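Local structure of chalcone-flavanone isomerase family protein (Arabidopsis thaliana, 4DOO) at residues R22-V27 and G46-C51; M87-Q92 and S176-Y181. The protein binds fatty acids, preferring saturated ones, through a plastid-located chalcone-isomerase-like domain, and may take part in alpha-linolenic acid metabolism. All blocks are in the same frame, centred on the assembly; numbering follows the deposited sequence.

Contact 1 (R22-V27 and G46-C51); sequences RRLLGV and GVYADC
A classic beta bulge interrupts the antiparallel hairpin of strands 22-33 and 39-50, where Leu25 and Gly26 of one strand both face Val47 of the other. Val47 O takes a nearly straight bond from Leu25 N (2.8 Å, 175° at the hydrogen) and a weak one from Gly26 N, while Val47 N returns a bond to Gly26 O at 2.8 Å. Arg23 and Ala49 form a hydrogen-bonded pair, joined in both directions.

In the antiparallel sheet of this chalcone-isomerase-like fold, Leu24 and Tyr48 form a non-hydrogen-bonded pair on a face where both also touch Phe14 of the neighbouring strand 13-18. Tyr48 CG lies beside its own backbone N (chi1 -62°), which swings the ring across Leu24 at a slant: the CD1 methyl sits over one face, offset toward the rim, in a CH-pi contact 3.8 Å from the ring centroid. Tyr48 OH hydrogen-bonds to Pro15 O. With the ring cut back to an alanine here, the Leu24 methyl would probably lose the face it rests on, and Pro15 O its hydroxyl donor. Arg22 CG packs on Tyr48 CB at 3.3 Å, and the bent chain carries NH1 to Thr88 OG1, whereas NH2 meets Asp50 OD2 through a water. Leu25, at the bulge, puts CD1 3.6 Å from Ala49 CB and also packs on Phe195 and Ala199 of helix 189-202. Asp50 N-caps helix 51-61, its OD1 accepting from Asp53 N.

Contact 2 (M87-Q92 and S176-Y181); sequences MTIRLQ and SILDLY. With DAO (lauric acid), chain C.
Ile89, on the central strand 87-93, meets Leu178 and Tyr181 of helix 171-182 with different branches of its side chain. Its CG2 methyl stands almost squarely over the Tyr181 ring, 3.9 Å from the centroid and 10° off the normal, a CH-pi contact over the ring's centre. The other branch, CG1, lies beside the backbone N (chi1 -61°), and from there it approaches Leu178 CD2 at 4.0 Å. The beta-branched residue thus fits between two helix side chains one turn apart.

Leu178 sets out along the flank of the helix, yet with chi2 near 176° its methyl end comes closer to the sheet. There CD2 meets Ile89 and CD1 touches Met87 SD at 3.9 Å, the methionine chain running out extended from CB to bring its sulfur against that methyl. At the other end, Leu91 CD2 comes within 3.9 Å of Tyr181 OH, at about a right angle to the tyrosine side chain.

In this chalcone-isomerase-like fold, the helix packs over the antiparallel sheet and its Tyr181 end lines the fatty-acid pocket. Leu180 CB lies over the rim of the ring face opposite Ile89, and Phe45 and Phe187 add edge-to-face contacts. Tyr181 OH bonds to Tyr43 OH, which also hydrogen-bonds to this lauric acid (DAO), and lies 3.8 Å from DAO C3; Leu180 CD1 reaches DAO C2. Contacts between the two segments are apolar, so packing on both faces and the bond to Tyr43 probably hold the ring's orientation, placing its hydroxyl beside the ligand chain and next to a direct ligand-binding tyrosine.

The contacts, with centres about 10 Å apart, share one antiparallel sheet, in which strands 39-50 and 87-93 are neighbours. They come in series along the chain: the hairpin of contact 1 is complete before strand 87-93 begins, and contact 2 then brings in helix 171-182 much later in the sequence. Tyr48 N to Thr88 O, at 2.8 Å, probably bonds the two strands directly, while Tyr48 O packs against Met87 CB at 3.2 Å. Contact 1 pairs the two strands that also carry Arg30 and Tyr43 of the fatty-acid site, and contact 2 packs the Tyr181 helix, which lines the same pocket, against that sheet.

Contact 1 (R22-V27 and G46-C51)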
loop_
_atom_site.group_PDB
_atom_site.type_symbol
_atom_site.label_atom_id
_atom_site.label_comp_id
_atom_site.label_asym_id
_atom_site.label_seq_id
_atom_site.Cartn_x
_atom_site.Cartn_y
_atom_site.Cartn_z
ATOM N N ARG A 22 1.814 -11.463 -8.932
ATOM C CA ARG A 22 1.318 -10.273 -8.246
ATOM C C ARG A 22 0.784 -9.259 -9.246
ATOM O O ARG A 22 1.556 -8.628 -9.967
ATOM C CB ARG A 22 2.448 -9.662 -7.425
ATOM C CG ARG A 22 1.964 -8.789 -6.303
ATOM C CD ARG A 22 2.997 -8.707 -5.220
ATOM N NE ARG A 22 3.414 -10.041 -4.798
ATOM C CZ ARG A 22 4.006 -10.301 -3.640
ATOM N NH1 ARG A 22 4.248 -9.313 -2.785
ATOM N NH2 ARG A 22 4.359 -11.545 -3.338
ATOM N N ARG A 23 -0.534 -9.087 -9.280
ATOM C CA ARG A 23 -1.139 -8.170 -10.243
ATOM C C ARG A 23 -1.419 -6.762 -9.739
ATOM O O ARG A 23 -1.914 -6.568 -8.631
ATOM C CB ARG A 23 -2.451 -8.749 -10.772
ATOM C CG ARG A 23 -2.339 -10.164 -11.307
ATOM C CD ARG A 23 -1.327 -10.298 -12.440
ATOM N NE ARG A 23 -1.139 -11.697 -12.818
ATOM C CZ ARG A 23 -2.102 -12.478 -13.305
ATOM N NH1 ARG A 23 -3.328 -11.997 -13.487
ATOM N NH2 ARG A 23 -1.850 -13.752 -13.581
ATOM N N LEU A 24 -1.116 -5.778 -10.581
ATOM C CA LEU A 24 -1.377 -4.381 -10.247
ATOM C C LEU A 24 -2.888 -4.190 -10.324
ATOM O O LEU A 24 -3.500 -4.435 -11.374
ATOM C CB LEU A 24 -0.697 -3.454 -11.257
ATOM C CG LEU A 24 -0.935 -1.955 -11.070
ATOM C CD1 LEU A 24 -0.373 -1.510 -9.717
ATOM C CD2 LEU A 24 -0.265 -1.188 -12.216
ATOM N N LEU A 25 -3.488 -3.750 -9.223
ATOM C CA LEU A 25 -4.933 -3.550 -9.178
ATOM C C LEU A 25 -5.359 -2.088 -9.074
ATOM O O LEU A 25 -6.498 -1.734 -9.386
ATOM C CB LEU A 25 -5.527 -4.339 -8.009
ATOM C CG LEU A 25 -5.234 -5.842 -7.986
ATOM C CD1 LEU A 25 -5.868 -6.452 -6.750
ATOM C CD2 LEU A 25 -5.778 -6.508 -9.249
ATOM N N GLY A 26 -4.452 -1.231 -8.630
ATOM C CA GLY A 26 -4.795 0.174 -8.508
ATOM C C GLY A 26 -3.572 1.065 -8.481
ATOM O O GLY A 26 -2.527 0.677 -7.965
ATOM N N VAL A 27 -3.707 2.260 -9.046
ATOM C CA VAL A 27 -2.614 3.224 -9.081
ATOM C C VAL A 27 -3.134 4.571 -8.603
ATOM O O VAL A 27 -4.192 5.020 -9.040
ATOM C CB VAL A 27 -2.055 3.366 -10.512
ATOM C CG1 VAL A 27 -1.036 4.505 -10.572
ATOM C CG2 VAL A 27 -1.407 2.060 -10.933
ATOM N N GLY A 46 1.448 2.086 -6.572
ATOM C CA GLY A 46 0.717 1.047 -7.265
ATOM C C GLY A 46 0.488 -0.064 -6.264
ATOM O O GLY A 46 1.414 -0.450 -5.547
ATOM N N VAL A 47 -0.740 -0.564 -6.194
ATOM C CA VAL A 47 -1.069 -1.624 -5.250
ATOM C C VAL A 47 -1.224 -2.952 -5.985
ATOM O O VAL A 47 -2.052 -3.073 -6.891
ATOM C CB VAL A 47 -2.378 -1.312 -4.497
ATOM C CG1 VAL A 47 -2.649 -2.397 -3.459
ATOM C CG2 VAL A 47 -2.283 0.055 -3.823
ATOM N N TYR A 48 -0.420 -3.935 -5.578
ATOM C CA TYR A 48 -0.418 -5.272 -6.174
ATOM C C TYR A 48 -0.910 -6.331 -5.187
ATOM O O TYR A 48 -0.658 -6.230 -3.992
ATOM C CB TYR A 48 0.996 -5.672 -6.601
ATOM C CG TYR A 48 1.627 -4.802 -7.657
ATOM C CD1 TYR A 48 2.168 -3.554 -7.334
ATOM C CD2 TYR A 48 1.704 -5.234 -8.976
ATOM C CE1 TYR A 48 2.774 -2.761 -8.301
ATOM C CE2 TYR A 48 2.307 -4.447 -9.957
ATOM C CZ TYR A 48 2.843 -3.214 -9.610
ATOM O OH TYR A 48 3.442 -2.429 -10.572
ATOM N N ALA A 49 -1.592 -7.348 -5.701
ATOM C CA ALA A 49 -2.095 -8.438 -4.866
ATOM C C ALA A 49 -1.877 -9.775 -5.580
ATOM O O ALA A 49 -2.050 -9.872 -6.791
ATOM C CB ALA A 49 -3.578 -8.235 -4.570
ATOM N N ASP A 50 -1.490 -10.796 -4.822
ATOM C CA ASP A 50 -1.258 -12.124 -5.380
ATOM C C ASP A 50 -2.585 -12.716 -5.841
ATOM O O ASP A 50 -3.537 -12.816 -5.065
ATOM C CB ASP A 50 -0.609 -13.031 -4.329
ATOM C CG ASP A 50 -0.380 -14.440 -4.840
ATOM O OD1 ASP A 50 -1.343 -15.236 -4.869
ATOM O OD2 ASP A 50 0.766 -14.747 -5.226
ATOM N N CYS A 51 -2.640 -13.105 -7.110
ATOM C CA CYS A 51 -3.849 -13.660 -7.708
ATOM C C CYS A 51 -4.421 -14.871 -6.996
ATOM O O CYS A 51 -5.617 -14.920 -6.713
ATOM C CB CYS A 51 -3.587 -14.028 -9.169
ATOM S SG CYS A 51 -3.245 -12.608 -10.205
HETATM O O HOH W 1 2.797 -13.353 -5.557
#

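Contact 2 (M87-Q92 and S176-Y181)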
loop_
_atom_site.group_PDB
_atom_site.type_symbol
_atom_site.label_atom_id
_atom_site.label_comp_id
_atom_site.label_asym_id
_atom_site.label_seq_id
_atom_site.Cartn_x
_atom_site.Cartn_y
_atom_site.Cartn_z
ATOM N N MET A 87 0.863 -8.979 -0.811
ATOM C CA MET A 87 0.659 -7.746 -1.545
ATOM C C MET A 87 1.931 -6.923 -1.614
ATOM O O MET A 87 2.866 -7.116 -0.828
ATOM C CB MET A 87 -0.419 -6.899 -0.873
ATOM C CG MET A 87 -1.762 -7.577 -0.695
ATOM S SD MET A 87 -2.949 -6.395 -0.043
ATOM C CE MET A 87 -4.500 -7.274 -0.312
ATOM N N THR A 88 1.951 -5.994 -2.560
ATOM C CA THR A 88 3.084 -5.097 -2.721
ATOM C C THR A 88 2.555 -3.696 -2.973
ATOM O O THR A 88 1.591 -3.512 -3.722
ATOM C CB THR A 88 3.981 -5.484 -3.926
ATOM O OG1 THR A 88 4.616 -6.740 -3.675
ATOM C CG2 THR A 88 5.066 -4.424 -4.147
ATOM N N ILE A 89 3.169 -2.721 -2.313
ATOM C CA ILE A 89 2.823 -1.321 -2.509
ATOM C C ILE A 89 4.115 -0.721 -3.052
ATOM O O ILE A 89 5.111 -0.645 -2.337
ATOM C CB ILE A 89 2.480 -0.591 -1.183
ATOM C CG1 ILE A 89 1.274 -1.244 -0.506
ATOM C CG2 ILE A 89 2.200 0.883 -1.466
ATOM C CD1 ILE A 89 0.019 -1.233 -1.352
ATOM N N ARG A 90 4.118 -0.341 -4.323
ATOM C CA ARG A 90 5.310 0.260 -4.907
ATOM C C ARG A 90 5.155 1.771 -4.951
ATOM O O ARG A 90 4.197 2.290 -5.530
ATOM C CB ARG A 90 5.557 -0.277 -6.318
ATOM C CG ARG A 90 6.614 0.508 -7.087
ATOM C CD ARG A 90 7.043 -0.235 -8.340
ATOM N NE ARG A 90 7.694 -1.498 -8.002
ATOM C CZ ARG A 90 8.216 -2.333 -8.893
ATOM N NH1 ARG A 90 8.168 -2.041 -10.187
ATOM N NH2 ARG A 90 8.786 -3.459 -8.487
ATOM N N LEU A 91 6.093 2.471 -4.317
ATOM C CA LEU A 91 6.076 3.926 -4.284
ATOM C C LEU A 91 7.168 4.456 -5.197
ATOM O O LEU A 91 8.266 3.906 -5.231
ATOM C CB LEU A 91 6.359 4.456 -2.870
ATOM C CG LEU A 91 5.470 4.097 -1.685
ATOM C CD1 LEU A 91 5.711 2.657 -1.279
ATOM C CD2 LEU A 91 5.790 5.028 -0.524
ATOM N N GLN A 92 6.859 5.517 -5.934
ATOM C CA GLN A 92 7.831 6.169 -6.808
ATOM C C GLN A 92 7.762 7.651 -6.468
ATOM O O GLN A 92 6.737 8.304 -6.695
ATOM C CB GLN A 92 7.496 5.934 -8.283
ATOM C CG GLN A 92 7.714 4.496 -8.729
ATOM C CD GLN A 92 7.536 4.325 -10.221
ATOM O OE1 GLN A 92 8.293 4.884 -11.013
ATOM N NE2 GLN A 92 6.530 3.556 -10.611
ATOM N N SER A 176 -1.973 -1.704 9.401
ATOM C CA SER A 176 -1.912 -0.249 9.489
ATOM C C SER A 176 -1.411 0.410 8.209
ATOM O O SER A 176 -2.026 1.350 7.702
ATOM C CB SER A 176 -1.022 0.166 10.662
ATOM O OG SER A 176 -1.540 -0.316 11.890
ATOM N N ILE A 177 -0.294 -0.081 7.688
ATOM C CA ILE A 177 0.268 0.486 6.468
ATOM C C ILE A 177 -0.689 0.326 5.287
ATOM O O ILE A 177 -0.979 1.293 4.587
ATOM C CB ILE A 177 1.635 -0.154 6.146
ATOM C CG1 ILE A 177 2.651 0.264 7.216
ATOM C CG2 ILE A 177 2.122 0.293 4.776
ATOM C CD1 ILE A 177 4.008 -0.376 7.070
ATOM N N LEU A 178 -1.185 -0.890 5.076
ATOM C CA LEU A 178 -2.117 -1.141 3.980
ATOM C C LEU A 178 -3.375 -0.294 4.092
ATOM O O LEU A 178 -3.950 0.099 3.083
ATOM C CB LEU A 178 -2.518 -2.613 3.937
ATOM C CG LEU A 178 -1.504 -3.607 3.377
ATOM C CD1 LEU A 178 -2.057 -5.021 3.504
ATOM C CD2 LEU A 178 -1.216 -3.273 1.917
ATOM N N ASP A 179 -3.806 -0.011 5.319
ATOM C CA ASP A 179 -5.020 0.778 5.520
ATOM C C ASP A 179 -4.898 2.185 4.946
ATOM O O ASP A 179 -5.901 2.796 4.580
ATOM C CB ASP A 179 -5.379 0.854 7.011
ATOM C CG ASP A 179 -6.790 1.374 7.241
ATOM O OD1 ASP A 179 -6.949 2.550 7.637
ATOM O OD2 ASP A 179 -7.744 0.602 7.007
ATOM N N LEU A 180 -3.672 2.695 4.867
ATOM C CA LEU A 180 -3.437 4.034 4.331
ATOM C C LEU A 180 -3.756 4.108 2.848
ATOM O O LEU A 180 -4.113 5.165 2.333
ATOM C CB LEU A 180 -1.969 4.439 4.520
ATOM C CG LEU A 180 -1.479 4.647 5.950
ATOM C CD1 LEU A 180 0.027 4.907 5.944
ATOM C CD2 LEU A 180 -2.235 5.817 6.576
ATOM N N TYR A 181 -3.604 2.979 2.165
ATOM C CA TYR A 181 -3.829 2.917 0.729
ATOM C C TYR A 181 -5.168 2.314 0.296
ATOM O O TYR A 181 -5.770 2.772 -0.677
ATOM C CB TYR A 181 -2.680 2.129 0.084
ATOM C CG TYR A 181 -1.311 2.713 0.382
ATOM C CD1 TYR A 181 -0.832 3.821 -0.323
ATOM C CD2 TYR A 181 -0.518 2.185 1.398
ATOM C CE1 TYR A 181 0.409 4.390 -0.017
ATOM C CE2 TYR A 181 0.721 2.742 1.715
ATOM C CZ TYR A 181 1.176 3.843 1.006
ATOM O OH TYR A 181 2.397 4.395 1.333
HETATM O O1 DAO C . 2.844 8.996 4.927
HETATM O O2 DAO C . 2.784 8.456 2.790
HETATM C C1 DAO C . 2.905 8.152 4.000
HETATM C C2 DAO C . 3.150 6.703 4.358
HETATM C C3 DAO C . 4.535 6.285 3.895
HETATM C C4 DAO C . 4.892 4.883 4.410
HETATM C C5 DAO C . 6.137 4.339 3.706
HETATM C C6 DAO C . 7.416 4.892 4.329
HETATM C C7 DAO C . 8.561 4.901 3.329
HETATM C C8 DAO C . 9.652 5.853 3.792
HETATM C C9 DAO C . 10.734 6.007 2.739
HETATM C C10 DAO C . 11.857 6.900 3.258
HETATM C C11 DAO C . 13.185 6.528 2.609
HETATM C C12 DAO C . 14.252 7.545 2.954
#